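Local coordinates for chitin-binding domain 3 protein (Micromonospora aurantiaca ATCC 27029, PDB 5OPF) that probably uses a bound copper ion to cleave polysaccharides such as chitin or cellulose oxidatively, as a bacterial lytic polysaccharide monooxygenase, at residues H108-I113 and S146-E151; G58-A63 and I175-H180; Y12-R17 and G87-V92; Y116-G121 and S127-S132. All coordinates share one frame; numbering follows the deposited sequence.

Interaction 1: H108-I113 and S146-E151. With CU (copper (II) ion), chain B.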
loop_
_atom_site.group_PDB
_atom_site.type_symbol
_atom_site.label_atom_id
_atom_site.label_comp_id
_atom_site.label_asym_id
_atom_site.label_seq_id
_atom_site.Cartn_x
_atom_site.Cartn_y
_atom_site.Cartn_z
ATOM N N HIS A 108 -13.147 -11.434 1.770
ATOM C CA HIS A 108 -12.297 -12.582 2.076
ATOM C C HIS A 108 -12.036 -12.779 3.564
ATOM O O HIS A 108 -11.621 -13.878 3.958
ATOM C CB HIS A 108 -10.908 -12.404 1.458
ATOM C CG HIS A 108 -10.862 -12.336 -0.044
ATOM N ND1 HIS A 108 -11.542 -13.206 -0.866
ATOM C CD2 HIS A 108 -10.115 -11.555 -0.864
ATOM C CE1 HIS A 108 -11.235 -12.943 -2.127
ATOM N NE2 HIS A 108 -10.372 -11.947 -2.154
ATOM N N GLY A 109 -12.221 -11.758 4.397
ATOM C CA GLY A 109 -11.711 -11.798 5.756
ATOM C C GLY A 109 -10.205 -11.621 5.822
ATOM O O GLY A 109 -9.502 -11.586 4.800
ATOM N N ALA A 110 -9.687 -11.510 7.037
ATOM C CA ALA A 110 -8.251 -11.444 7.268
ATOM C C ALA A 110 -7.822 -12.432 8.345
ATOM O O ALA A 110 -8.457 -12.537 9.402
ATOM C CB ALA A 110 -7.820 -10.040 7.727
ATOM N N ASP A 111 -6.703 -13.114 8.097
ATOM C CA ASP A 111 -6.002 -13.801 9.178
ATOM C C ASP A 111 -5.308 -12.779 10.067
ATOM O O ASP A 111 -5.212 -12.963 11.292
ATOM C CB ASP A 111 -4.965 -14.787 8.617
ATOM C CG ASP A 111 -5.574 -15.978 7.903
ATOM O OD1 ASP A 111 -6.811 -16.140 7.848
ATOM O OD2 ASP A 111 -4.773 -16.812 7.427
ATOM N N TYR A 112 -4.827 -11.698 9.458
ATOM C CA TYR A 112 -4.257 -10.547 10.147
ATOM C C TYR A 112 -4.069 -9.446 9.118
ATOM O O TYR A 112 -4.001 -9.708 7.908
ATOM C CB TYR A 112 -2.911 -10.860 10.835
ATOM C CG TYR A 112 -1.897 -11.585 9.979
ATOM C CD1 TYR A 112 -1.022 -10.900 9.143
ATOM C CD2 TYR A 112 -1.794 -12.962 10.024
ATOM C CE1 TYR A 112 -0.084 -11.578 8.358
ATOM C CE2 TYR A 112 -0.865 -13.642 9.262
ATOM C CZ TYR A 112 -0.004 -12.945 8.424
ATOM O OH TYR A 112 0.921 -13.639 7.660
ATOM N N ILE A 113 -3.997 -8.209 9.608
ATOM C CA ILE A 113 -3.509 -7.075 8.829
ATOM C C ILE A 113 -2.492 -6.353 9.698
ATOM O O ILE A 113 -2.802 -5.996 10.841
ATOM C CB ILE A 113 -4.632 -6.110 8.391
ATOM C CG1 ILE A 113 -5.667 -6.826 7.524
ATOM C CG2 ILE A 113 -4.024 -4.928 7.615
ATOM C CD1 ILE A 113 -6.830 -5.953 7.064
ATOM N N SER A 146 -17.608 -11.137 8.146
ATOM C CA SER A 146 -18.861 -10.798 8.804
ATOM C C SER A 146 -18.693 -9.644 9.773
ATOM O O SER A 146 -19.691 -9.006 10.130
ATOM C CB SER A 146 -19.397 -12.012 9.560
ATOM O OG SER A 146 -18.463 -12.425 10.537
ATOM N N GLN A 147 -17.455 -9.355 10.194
ATOM C CA GLN A 147 -17.156 -8.326 11.180
ATOM C C GLN A 147 -16.628 -7.034 10.567
ATOM O O GLN A 147 -16.425 -6.056 11.290
ATOM C CB GLN A 147 -16.125 -8.857 12.176
ATOM C CG GLN A 147 -16.501 -10.230 12.739
ATOM C CD GLN A 147 -17.919 -10.275 13.305
ATOM O OE1 GLN A 147 -18.772 -11.049 12.850
ATOM N NE2 GLN A 147 -18.182 -9.429 14.293
ATOM N N TRP A 148 -16.400 -7.006 9.263
ATOM C CA TRP A 148 -16.030 -5.783 8.582
ATOM C C TRP A 148 -17.282 -4.939 8.331
ATOM O O TRP A 148 -18.422 -5.438 8.284
ATOM C CB TRP A 148 -15.363 -6.113 7.250
ATOM C CG TRP A 148 -14.024 -6.808 7.310
ATOM C CD1 TRP A 148 -13.668 -7.880 8.075
ATOM C CD2 TRP A 148 -12.887 -6.497 6.505
ATOM N NE1 TRP A 148 -12.367 -8.245 7.803
ATOM C CE2 TRP A 148 -11.868 -7.413 6.835
ATOM C CE3 TRP A 148 -12.634 -5.528 5.521
ATOM C CZ2 TRP A 148 -10.614 -7.385 6.224
ATOM C CZ3 TRP A 148 -11.398 -5.496 4.918
ATOM C CH2 TRP A 148 -10.402 -6.419 5.267
ATOM N N THR A 149 -17.055 -3.653 8.125
ATOM C CA THR A 149 -18.131 -2.693 7.945
ATOM C C THR A 149 -18.670 -2.774 6.521
ATOM O O THR A 149 -17.907 -2.809 5.550
ATOM C CB THR A 149 -17.570 -1.302 8.243
ATOM O OG1 THR A 149 -17.063 -1.308 9.586
ATOM C CG2 THR A 149 -18.628 -0.213 8.079
ATOM N N ARG A 150 -19.989 -2.800 6.392
ATOM C CA ARG A 150 -20.609 -2.873 5.078
ATOM C C ARG A 150 -20.328 -1.610 4.275
ATOM O O ARG A 150 -20.447 -0.487 4.779
ATOM C CB ARG A 150 -22.119 -3.064 5.243
ATOM C CG ARG A 150 -22.922 -3.005 3.957
ATOM C CD ARG A 150 -24.404 -3.187 4.241
ATOM N NE ARG A 150 -25.257 -2.525 3.255
ATOM C CZ ARG A 150 -26.581 -2.451 3.345
ATOM N NH1 ARG A 150 -27.209 -2.995 4.379
ATOM N NH2 ARG A 150 -27.284 -1.829 2.405
ATOM N N GLU A 151 -19.975 -1.797 3.004
ATOM C CA GLU A 151 -19.814 -0.703 2.057
ATOM C C GLU A 151 -20.626 -1.010 0.811
ATOM O O GLU A 151 -21.182 -2.099 0.662
ATOM C CB GLU A 151 -18.343 -0.523 1.653
ATOM C CG GLU A 151 -17.388 -0.220 2.800
ATOM C CD GLU A 151 -17.429 1.232 3.252
ATOM O OE1 GLU A 151 -18.215 2.028 2.683
ATOM O OE2 GLU A 151 -16.674 1.591 4.184
HETATM CU CU CU B . -9.599 -11.173 -3.815
#
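The benzo edge of the W148 indole meets A110 and I113, and its pyrrole nitrogen comes near G109, just after the copper ligand H108. A110 CB lies 4.1 Å from W148 CZ2, at the ring edge and near its plane. I113 and W148 approach from opposite directions, and the tip of the isoleucine, CD1, reaches W148 CH2 at 4.0 Å on an oblique line. G109 CA stands 4.2 Å from W148 NE1, a packing approach; that N-H is spent on the backbone O of T143. W148 CG is anti to its carbonyl carbon (chi1 -66°), which carries the indole from just ahead of strand 149-151 toward strand 110-118. Around it, V155 and I157 of strand 154-162 and F102 of strand 97-104 close the pocket. An alanine in place of W148 would probably open a gap beside A110 and I113 and leave the T143 carbonyl without its indole donor. H108, one residue before G109, takes no part in the tryptophan packing and binds copper through NE2 at 2.0 Å. H1 and Y185 complete the copper site, H1 and H108 being the histidine brace of lytic polysaccharide monooxygenases. D104 accepts from H108 N, and the H180 ring stacks on the imidazole. The chemistry thus divides: apolar packing joins W148 to the residues just beyond H108, its N-H satisfied by T143, while H108 NE2 serves the copper.

Interaction 2: G58-A63 and I175-H180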
loop_
_atom_site.group_PDB
_atom_site.type_symbol
_atom_site.label_atom_id
_atom_site.label_comp_id
_atom_site.label_asym_id
_atom_site.label_seq_id
_atom_site.Cartn_x
_atom_site.Cartn_y
_atom_site.Cartn_z
ATOM N N GLY A 58 3.335 -17.159 5.230
ATOM C CA GLY A 58 3.677 -16.288 6.329
ATOM C C GLY A 58 5.066 -15.695 6.273
ATOM O O GLY A 58 5.375 -14.797 7.070
ATOM N N ASN A 59 5.923 -16.147 5.361
ATOM C CA ASN A 59 7.300 -15.662 5.305
ATOM C C ASN A 59 7.409 -14.458 4.363
ATOM O O ASN A 59 8.040 -14.494 3.302
ATOM C CB ASN A 59 8.238 -16.781 4.883
ATOM C CG ASN A 59 9.678 -16.344 4.899
ATOM O OD1 ASN A 59 10.012 -15.306 5.491
ATOM N ND2 ASN A 59 10.542 -17.115 4.244
ATOM N N HIS A 60 6.798 -13.352 4.793
ATOM C CA HIS A 60 6.735 -12.170 3.938
ATOM C C HIS A 60 8.126 -11.622 3.652
ATOM O O HIS A 60 8.447 -11.292 2.504
ATOM C CB HIS A 60 5.839 -11.100 4.569
ATOM C CG HIS A 60 4.482 -11.611 4.912
ATOM N ND1 HIS A 60 3.552 -11.928 3.949
ATOM C CD2 HIS A 60 3.932 -11.953 6.103
ATOM C CE1 HIS A 60 2.473 -12.412 4.536
ATOM N NE2 HIS A 60 2.678 -12.447 5.841
ATOM N N GLN A 61 8.971 -11.521 4.672
ATOM C CA GLN A 61 10.295 -10.957 4.440
ATOM C C GLN A 61 11.141 -11.868 3.564
ATOM O O GLN A 61 11.982 -11.383 2.798
ATOM C CB GLN A 61 10.986 -10.659 5.763
ATOM C CG GLN A 61 12.291 -9.930 5.585
ATOM C CD GLN A 61 12.925 -9.532 6.891
ATOM O OE1 GLN A 61 12.504 -9.964 7.963
ATOM N NE2 GLN A 61 13.969 -8.714 6.811
ATOM N N GLY A 62 10.928 -13.181 3.645
ATOM C CA GLY A 62 11.667 -14.080 2.778
ATOM C C GLY A 62 11.267 -13.933 1.323
ATOM O O GLY A 62 12.104 -14.080 0.420
ATOM N N ALA A 63 10.001 -13.635 1.071
ATOM C CA ALA A 63 9.487 -13.537 -0.289
ATOM C C ALA A 63 9.711 -12.175 -0.931
ATOM O O ALA A 63 9.569 -12.057 -2.156
ATOM C CB ALA A 63 7.989 -13.840 -0.296
ATOM N N ILE A 175 0.302 -5.038 5.280
ATOM C CA ILE A 175 0.274 -6.423 4.811
ATOM C C ILE A 175 -1.061 -7.026 5.227
ATOM O O ILE A 175 -1.380 -7.084 6.421
ATOM C CB ILE A 175 1.428 -7.258 5.396
ATOM C CG1 ILE A 175 2.777 -6.619 5.061
ATOM C CG2 ILE A 175 1.339 -8.721 4.877
ATOM C CD1 ILE A 175 3.979 -7.368 5.617
ATOM N N TRP A 176 -1.843 -7.474 4.249
ATOM C CA TRP A 176 -3.102 -8.173 4.484
ATOM C C TRP A 176 -2.925 -9.643 4.131
ATOM O O TRP A 176 -2.661 -9.976 2.971
ATOM C CB TRP A 176 -4.188 -7.584 3.592
ATOM C CG TRP A 176 -5.539 -8.282 3.580
ATOM C CD1 TRP A 176 -6.144 -9.001 4.585
ATOM C CD2 TRP A 176 -6.471 -8.247 2.497
ATOM N NE1 TRP A 176 -7.403 -9.410 4.173
ATOM C CE2 TRP A 176 -7.617 -8.958 2.897
ATOM C CE3 TRP A 176 -6.435 -7.698 1.218
ATOM C CZ2 TRP A 176 -8.728 -9.098 2.069
ATOM C CZ3 TRP A 176 -7.528 -7.851 0.397
ATOM C CH2 TRP A 176 -8.662 -8.536 0.830
ATOM N N GLN A 177 -3.080 -10.530 5.115
ATOM C CA GLN A 177 -3.152 -11.966 4.868
ATOM C C GLN A 177 -4.636 -12.310 4.805
ATOM O O GLN A 177 -5.331 -12.256 5.822
ATOM C CB GLN A 177 -2.448 -12.737 5.984
ATOM C CG GLN A 177 -2.478 -14.252 5.803
ATOM C CD GLN A 177 -1.601 -14.738 4.668
ATOM O OE1 GLN A 177 -0.563 -14.165 4.388
ATOM N NE2 GLN A 177 -2.000 -15.825 4.034
ATOM N N ALA A 178 -5.132 -12.622 3.616
ATOM C CA ALA A 178 -6.546 -12.923 3.431
ATOM C C ALA A 178 -6.854 -14.325 3.955
ATOM O O ALA A 178 -5.961 -15.168 4.091
ATOM C CB ALA A 178 -6.910 -12.803 1.959
ATOM N N SER A 179 -8.129 -14.575 4.268
ATOM C CA SER A 179 -8.509 -15.813 4.960
ATOM C C SER A 179 -9.016 -16.937 4.057
ATOM O O SER A 179 -9.162 -18.070 4.537
ATOM C CB SER A 179 -9.569 -15.534 6.036
ATOM O OG SER A 179 -9.041 -14.695 7.047
ATOM N N HIS A 180 -9.305 -16.663 2.790
ATOM C CA HIS A 180 -9.898 -17.645 1.885
ATOM C C HIS A 180 -8.878 -18.545 1.198
ATOM O O HIS A 180 -9.265 -19.538 0.567
ATOM C CB HIS A 180 -10.699 -16.916 0.797
ATOM C CG HIS A 180 -9.859 -16.047 -0.084
ATOM N ND1 HIS A 180 -8.988 -15.103 0.424
ATOM C CD2 HIS A 180 -9.750 -15.985 -1.434
ATOM C CE1 HIS A 180 -8.381 -14.500 -0.582
ATOM N NE2 HIS A 180 -8.831 -15.005 -1.718
HETATM O O HOH W 1 1.424 -15.923 3.576
#
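H60, at the start of helix 60-63, lays its imidazole against strand 169-178, with I175 on a face and Q177 at the rim. The close-packed part is a CH-pi contact: I175 CG2 sits 4.0 Å from the centroid of the H60 ring, only 12° off its normal. That methyl is the branch anti to the isoleucine's backbone N, which carries it out from the strand over the ring centre. G58 C lies above the opposite face, offset toward its rim. Both ring nitrogens are engaged, ND1 with Y186 OH and NE2 with Y112 OH, which fixes the ring's rotation. With a leucine at H60 both tyrosine hydroxyls would probably lose their imidazole partner. The looser side lies toward Q177, whose OE1 comes in the ring plane to within 3.5 Å of H60 CE1, the amide turned 48° from the imidazole. Here a water bridges the segments, accepting from G58 N at 2.8 Å and donating to Q177 OE1, while Q177 NE2 is taken by D182. N59, at the N-cap, accepts from G62 N through OD1. The imidazole thus bonds two tyrosine hydroxyls while one face packs on a methyl and its edge meets an amide oxygen.

Interaction 3: Y12-R17 and G87-V92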
loop_
_atom_site.group_PDB
_atom_site.type_symbol
_atom_site.label_atom_id
_atom_site.label_comp_id
_atom_site.label_asym_id
_atom_site.label_seq_id
_atom_site.Cartn_x
_atom_site.Cartn_y
_atom_site.Cartn_z
ATOM N N TYR A 12 -3.571 2.805 -5.637
ATOM C CA TYR A 12 -4.911 3.363 -5.483
ATOM C C TYR A 12 -4.906 4.872 -5.680
ATOM O O TYR A 12 -5.822 5.429 -6.304
ATOM C CB TYR A 12 -5.495 2.992 -4.113
ATOM C CG TYR A 12 -6.971 3.302 -4.002
ATOM C CD1 TYR A 12 -7.899 2.498 -4.633
ATOM C CD2 TYR A 12 -7.445 4.392 -3.292
ATOM C CE1 TYR A 12 -9.240 2.757 -4.557
ATOM C CE2 TYR A 12 -8.808 4.659 -3.215
ATOM C CZ TYR A 12 -9.697 3.829 -3.859
ATOM O OH TYR A 12 -11.065 4.055 -3.800
ATOM N N SER A 13 -3.875 5.546 -5.163
ATOM C CA SER A 13 -3.747 6.993 -5.305
ATOM C C SER A 13 -3.582 7.390 -6.769
ATOM O O SER A 13 -4.244 8.315 -7.246
ATOM C CB SER A 13 -2.552 7.462 -4.462
ATOM O OG SER A 13 -2.402 8.856 -4.544
ATOM N N CYS A 14 -2.695 6.710 -7.504
ATOM C CA CYS A 14 -2.530 7.033 -8.922
ATOM C C CYS A 14 -3.810 6.744 -9.703
ATOM O O CYS A 14 -4.150 7.482 -10.637
ATOM C CB CYS A 14 -1.354 6.270 -9.536
ATOM S SG CYS A 14 0.304 6.748 -9.009
ATOM N N TRP A 15 -4.537 5.682 -9.332
ATOM C CA TRP A 15 -5.793 5.351 -10.001
ATOM C C TRP A 15 -6.875 6.374 -9.681
ATOM O O TRP A 15 -7.565 6.873 -10.579
ATOM C CB TRP A 15 -6.244 3.945 -9.588
ATOM C CG TRP A 15 -7.598 3.591 -10.126
ATOM C CD1 TRP A 15 -7.900 3.183 -11.389
ATOM C CD2 TRP A 15 -8.826 3.618 -9.405
ATOM N NE1 TRP A 15 -9.253 2.955 -11.504
ATOM C CE2 TRP A 15 -9.845 3.220 -10.297
ATOM C CE3 TRP A 15 -9.165 3.943 -8.092
ATOM C CZ2 TRP A 15 -11.182 3.130 -9.911
ATOM C CZ3 TRP A 15 -10.493 3.864 -7.708
ATOM C CH2 TRP A 15 -11.487 3.464 -8.619
ATOM N N GLN A 16 -7.045 6.699 -8.404
ATOM C CA GLN A 16 -8.088 7.635 -8.011
ATOM C C GLN A 16 -7.850 9.005 -8.632
ATOM O O GLN A 16 -8.775 9.639 -9.155
ATOM C CB GLN A 16 -8.075 7.733 -6.487
ATOM C CG GLN A 16 -9.296 8.292 -5.808
ATOM C CD GLN A 16 -9.232 8.042 -4.300
ATOM O OE1 GLN A 16 -8.150 8.037 -3.700
ATOM N NE2 GLN A 16 -10.380 7.799 -3.695
ATOM N N ARG A 17 -6.607 9.493 -8.570
ATOM C CA ARG A 17 -6.362 10.872 -8.973
ATOM C C ARG A 17 -6.226 11.043 -10.478
ATOM O O ARG A 17 -6.576 12.105 -10.995
ATOM C CB ARG A 17 -5.146 11.436 -8.246
ATOM C CG ARG A 17 -5.425 11.630 -6.760
ATOM C CD ARG A 17 -4.255 12.177 -5.932
ATOM N NE ARG A 17 -3.104 11.279 -5.958
ATOM C CZ ARG A 17 -2.024 11.445 -6.716
ATOM N NH1 ARG A 17 -1.886 12.509 -7.490
ATOM N NH2 ARG A 17 -1.057 10.553 -6.678
ATOM N N GLY A 87 11.211 8.389 -5.334
ATOM C CA GLY A 87 10.938 9.748 -5.770
ATOM C C GLY A 87 9.796 10.377 -4.991
ATOM O O GLY A 87 9.344 9.845 -3.973
ATOM N N ALA A 88 9.330 11.525 -5.495
ATOM C CA ALA A 88 8.382 12.379 -4.768
ATOM C C ALA A 88 6.935 11.945 -5.034
ATOM O O ALA A 88 6.123 12.670 -5.614
ATOM C CB ALA A 88 8.614 13.846 -5.123
ATOM N N TRP A 89 6.610 10.742 -4.567
ATOM C CA TRP A 89 5.238 10.251 -4.601
ATOM C C TRP A 89 4.335 11.188 -3.810
ATOM O O TRP A 89 4.724 11.709 -2.759
ATOM C CB TRP A 89 5.177 8.860 -3.958
ATOM C CG TRP A 89 5.877 7.792 -4.742
ATOM C CD1 TRP A 89 7.196 7.411 -4.640
ATOM C CD2 TRP A 89 5.303 6.968 -5.763
ATOM N NE1 TRP A 89 7.469 6.411 -5.533
ATOM C CE2 TRP A 89 6.329 6.120 -6.235
ATOM C CE3 TRP A 89 4.026 6.868 -6.328
ATOM C CZ2 TRP A 89 6.118 5.191 -7.248
ATOM C CZ3 TRP A 89 3.817 5.941 -7.329
ATOM C CH2 TRP A 89 4.861 5.121 -7.785
ATOM N N LYS A 90 3.125 11.415 -4.305
ATOM C CA LYS A 90 2.202 12.296 -3.604
ATOM C C LYS A 90 1.787 11.711 -2.257
ATOM O O LYS A 90 1.360 10.554 -2.164
ATOM C CB LYS A 90 0.964 12.564 -4.457
ATOM C CG LYS A 90 1.253 13.249 -5.778
ATOM C CD LYS A 90 2.033 14.547 -5.636
ATOM C CE LYS A 90 2.277 15.171 -7.009
ATOM N NZ LYS A 90 3.159 16.367 -6.928
ATOM N N THR A 91 1.874 12.540 -1.214
ATOM C CA THR A 91 1.490 12.166 0.142
ATOM C C THR A 91 0.088 12.671 0.472
ATOM O O THR A 91 -0.439 13.583 -0.172
ATOM C CB THR A 91 2.468 12.770 1.160
ATOM O OG1 THR A 91 2.478 14.195 1.019
ATOM C CG2 THR A 91 3.881 12.250 0.962
ATOM N N VAL A 92 -0.489 12.107 1.530
ATOM C CA VAL A 92 -1.635 12.711 2.210
ATOM C C VAL A 92 -1.235 12.991 3.652
ATOM O O VAL A 92 -0.364 12.292 4.210
ATOM C CB VAL A 92 -2.896 11.838 2.141
ATOM C CG1 VAL A 92 -3.340 11.647 0.688
ATOM C CG2 VAL A 92 -2.690 10.499 2.827
HETATM O O HOH W 2 -1.394 9.786 -2.150
#
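Helix 10-18, tied to helix 32-40 by the C14-C34 disulfide, rests here on the loop that leads into strand 92-93. The disulfide sulfur C14 SG approaches the W89 indole at its edge, 4.0 Å from CZ3 and 81° off the normal of the six-membered ring. W89 NE1 is bonded to T85 O, and R10 makes a cation-pi contact with the indole. One turn on, R17 bends at chi3 (-61°) and grips S13 OG side-on, from NE at 2.9 Å and from NH2 at 3.0 Å, with the oxygen in the guanidinium plane. K90 crosses this flat group at about a right angle, its CB lying over one face 3.6 Å from R17 NH2. The two charges part: R17 NH1 pairs with D31, and K90 NZ reaches Q30 O. A water that donates to K90 O also bonds S13 OG and links the two segments. At the buried end this is a Cys sulfur-aromatic contact, a half-cystine at the edge of a tryptophan, joining the disulfide-linked helix to the loop before strand 92-93.

Interaction 4: Y116-G121 and S127-S132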
loop_
_atom_site.group_PDB
_atom_site.type_symbol
_atom_site.label_atom_id
_atom_site.label_comp_id
_atom_site.label_asym_id
_atom_site.label_seq_id
_atom_site.Cartn_x
_atom_site.Cartn_y
_atom_site.Cartn_z
ATOM N N TYR A 116 2.911 -1.133 9.234
ATOM C CA TYR A 116 4.253 -0.665 9.539
ATOM C C TYR A 116 4.390 0.784 9.074
ATOM O O TYR A 116 3.761 1.200 8.095
ATOM C CB TYR A 116 5.305 -1.496 8.774
ATOM C CG TYR A 116 5.331 -2.959 9.136
ATOM C CD1 TYR A 116 4.486 -3.872 8.522
ATOM C CD2 TYR A 116 6.200 -3.431 10.100
ATOM C CE1 TYR A 116 4.501 -5.200 8.871
ATOM C CE2 TYR A 116 6.219 -4.769 10.455
ATOM C CZ TYR A 116 5.359 -5.644 9.836
ATOM O OH TYR A 116 5.358 -6.987 10.180
ATOM N N VAL A 117 5.249 1.555 9.746
ATOM C CA VAL A 117 5.602 2.898 9.301
ATOM C C VAL A 117 7.113 3.045 9.355
ATOM O O VAL A 117 7.772 2.568 10.288
ATOM C CB VAL A 117 4.902 3.994 10.136
ATOM C CG1 VAL A 117 5.404 5.394 9.781
ATOM C CG2 VAL A 117 3.392 3.923 9.945
ATOM N N THR A 118 7.657 3.762 8.376
ATOM C CA THR A 118 9.080 4.041 8.338
ATOM C C THR A 118 9.525 4.829 9.565
ATOM O O THR A 118 8.768 5.602 10.167
ATOM C CB THR A 118 9.456 4.765 7.035
ATOM O OG1 THR A 118 8.562 5.853 6.789
ATOM C CG2 THR A 118 9.379 3.803 5.872
ATOM N N LYS A 119 10.773 4.592 9.937
ATOM C CA LYS A 119 11.400 5.246 11.069
ATOM C C LYS A 119 11.899 6.636 10.686
ATOM O O LYS A 119 12.334 6.879 9.555
ATOM C CB LYS A 119 12.579 4.392 11.541
ATOM C CG LYS A 119 12.173 3.011 12.026
ATOM C CD LYS A 119 13.326 2.004 11.991
ATOM C CE LYS A 119 12.843 0.610 12.351
ATOM N NZ LYS A 119 13.965 -0.375 12.395
ATOM N N GLN A 120 11.846 7.560 11.646
ATOM C CA GLN A 120 12.401 8.885 11.410
ATOM C C GLN A 120 13.854 8.757 10.977
ATOM O O GLN A 120 14.639 8.018 11.581
ATOM C CB GLN A 120 12.276 9.760 12.656
ATOM C CG GLN A 120 12.506 11.245 12.381
ATOM C CD GLN A 120 11.392 11.892 11.575
ATOM O OE1 GLN A 120 10.296 11.347 11.456
ATOM N NE2 GLN A 120 11.674 13.066 11.013
ATOM N N GLY A 121 14.206 9.479 9.916
ATOM C CA GLY A 121 15.497 9.372 9.272
ATOM C C GLY A 121 15.439 8.725 7.901
ATOM O O GLY A 121 16.320 8.983 7.071
ATOM N N SER A 127 15.929 6.877 -1.094
ATOM C CA SER A 127 16.381 5.585 -0.612
ATOM C C SER A 127 15.330 4.512 -0.862
ATOM O O SER A 127 14.146 4.736 -0.587
ATOM C CB SER A 127 16.618 5.655 0.900
ATOM O OG SER A 127 17.603 6.623 1.212
ATOM N N PRO A 128 15.727 3.332 -1.343
ATOM C CA PRO A 128 14.761 2.242 -1.512
ATOM C C PRO A 128 14.207 1.824 -0.160
ATOM O O PRO A 128 14.903 1.882 0.858
ATOM C CB PRO A 128 15.598 1.125 -2.140
ATOM C CG PRO A 128 16.971 1.407 -1.696
ATOM C CD PRO A 128 17.100 2.895 -1.643
ATOM N N LEU A 129 12.942 1.423 -0.151
ATOM C CA LEU A 129 12.313 0.991 1.090
ATOM C C LEU A 129 12.833 -0.387 1.472
ATOM O O LEU A 129 12.807 -1.318 0.662
ATOM C CB LEU A 129 10.797 0.955 0.924
ATOM C CG LEU A 129 9.989 0.632 2.185
ATOM C CD1 LEU A 129 10.167 1.694 3.247
ATOM C CD2 LEU A 129 8.533 0.457 1.830
ATOM N N ARG A 130 13.318 -0.507 2.708
ATOM C CA ARG A 130 13.854 -1.747 3.255
ATOM C C ARG A 130 13.016 -2.201 4.445
ATOM O O ARG A 130 12.425 -1.385 5.158
ATOM C CB ARG A 130 15.271 -1.530 3.782
ATOM C CG ARG A 130 16.216 -0.950 2.786
ATOM C CD ARG A 130 17.581 -0.706 3.404
ATOM N NE ARG A 130 18.525 -0.318 2.373
ATOM C CZ ARG A 130 19.024 -1.150 1.463
ATOM N NH1 ARG A 130 18.689 -2.440 1.456
ATOM N NH2 ARG A 130 19.867 -0.684 0.561
ATOM N N TRP A 131 12.994 -3.510 4.686
ATOM C CA TRP A 131 12.322 -4.014 5.876
ATOM C C TRP A 131 12.863 -3.360 7.145
ATOM O O TRP A 131 12.096 -3.053 8.069
ATOM C CB TRP A 131 12.440 -5.535 5.947
ATOM C CG TRP A 131 11.531 -6.256 4.994
ATOM C CD1 TRP A 131 11.845 -6.725 3.752
ATOM C CD2 TRP A 131 10.157 -6.608 5.216
ATOM N NE1 TRP A 131 10.756 -7.332 3.184
ATOM C CE2 TRP A 131 9.709 -7.276 4.063
ATOM C CE3 TRP A 131 9.259 -6.407 6.264
ATOM C CZ2 TRP A 131 8.412 -7.768 3.934
ATOM C CZ3 TRP A 131 7.965 -6.891 6.131
ATOM C CH2 TRP A 131 7.563 -7.571 4.979
ATOM N N SER A 132 14.174 -3.113 7.208
ATOM C CA SER A 132 14.772 -2.525 8.408
ATOM C C SER A 132 14.378 -1.067 8.616
ATOM O O SER A 132 14.607 -0.522 9.705
ATOM C CB SER A 132 16.296 -2.654 8.351
ATOM O OG SER A 132 16.833 -1.925 7.271
#
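L129 and T118 form the buried half of this contact, and K119 with S132 the exposed half. L129 CD1 meets T118 CG2 methyl to methyl at 3.5 Å, closer than usual van der Waals distance, the two side chains crossing at a slant. L129 CG stands anti to the backbone N (chi1 -175°), which carries CD1 from the loop to the T118 methyl. Opposite in character is the other arm of T118: its OG1 bonds H170 ND1 and V171 N of strand 169-178, which holds the threonine's rotation and with it the methyl facing L129. V171 and Y122 also touch the leucine, and L134 the threonine. On the outer side K119 runs extended beyond CG, and its ammonium NZ donates to S132 O at 2.8 Å. The C=O...N angle is 147° and the nitrogen is tilted 31° from the carbonyl plane. S132 contributes its backbone here, within the short 3-10 segment 131-132, whose W131 N is held by D66. K119 also pairs through its backbone with D133, just before strand 134-140. The loop between the neighbouring strands 110-118 and 134-140 is therefore fastened twice, by a close methyl pair inside and by a charged ammonium on a backbone carbonyl outside, where the carbonyl dipole is likely to suit the positive charge.

Interactions 1, 2 and 4 share one mixed sheet: interactions 1 and 4 use strand 110-118, and interaction 2 uses its antiparallel neighbour 169-178. Interactions 1 and 2 have centres 16 Å apart and touch, D111 OD1 of one lying 2.8 Å from S179 OG of the other. The centres of interactions 1 and 4 are 27 Å apart, yet 4 meets interaction 2 where W131 packs on I175. Along the chain, 4 nests within 1, and 1 within 2, whereas interaction 3 alternates with 2. Interaction 3 lies across the chain's centre from 1 and 2. Interaction 1 thus joins the two sheets beside the copper ligand H108, while interactions 2 and 4 fasten a short helix and a loop on the mixed sheet.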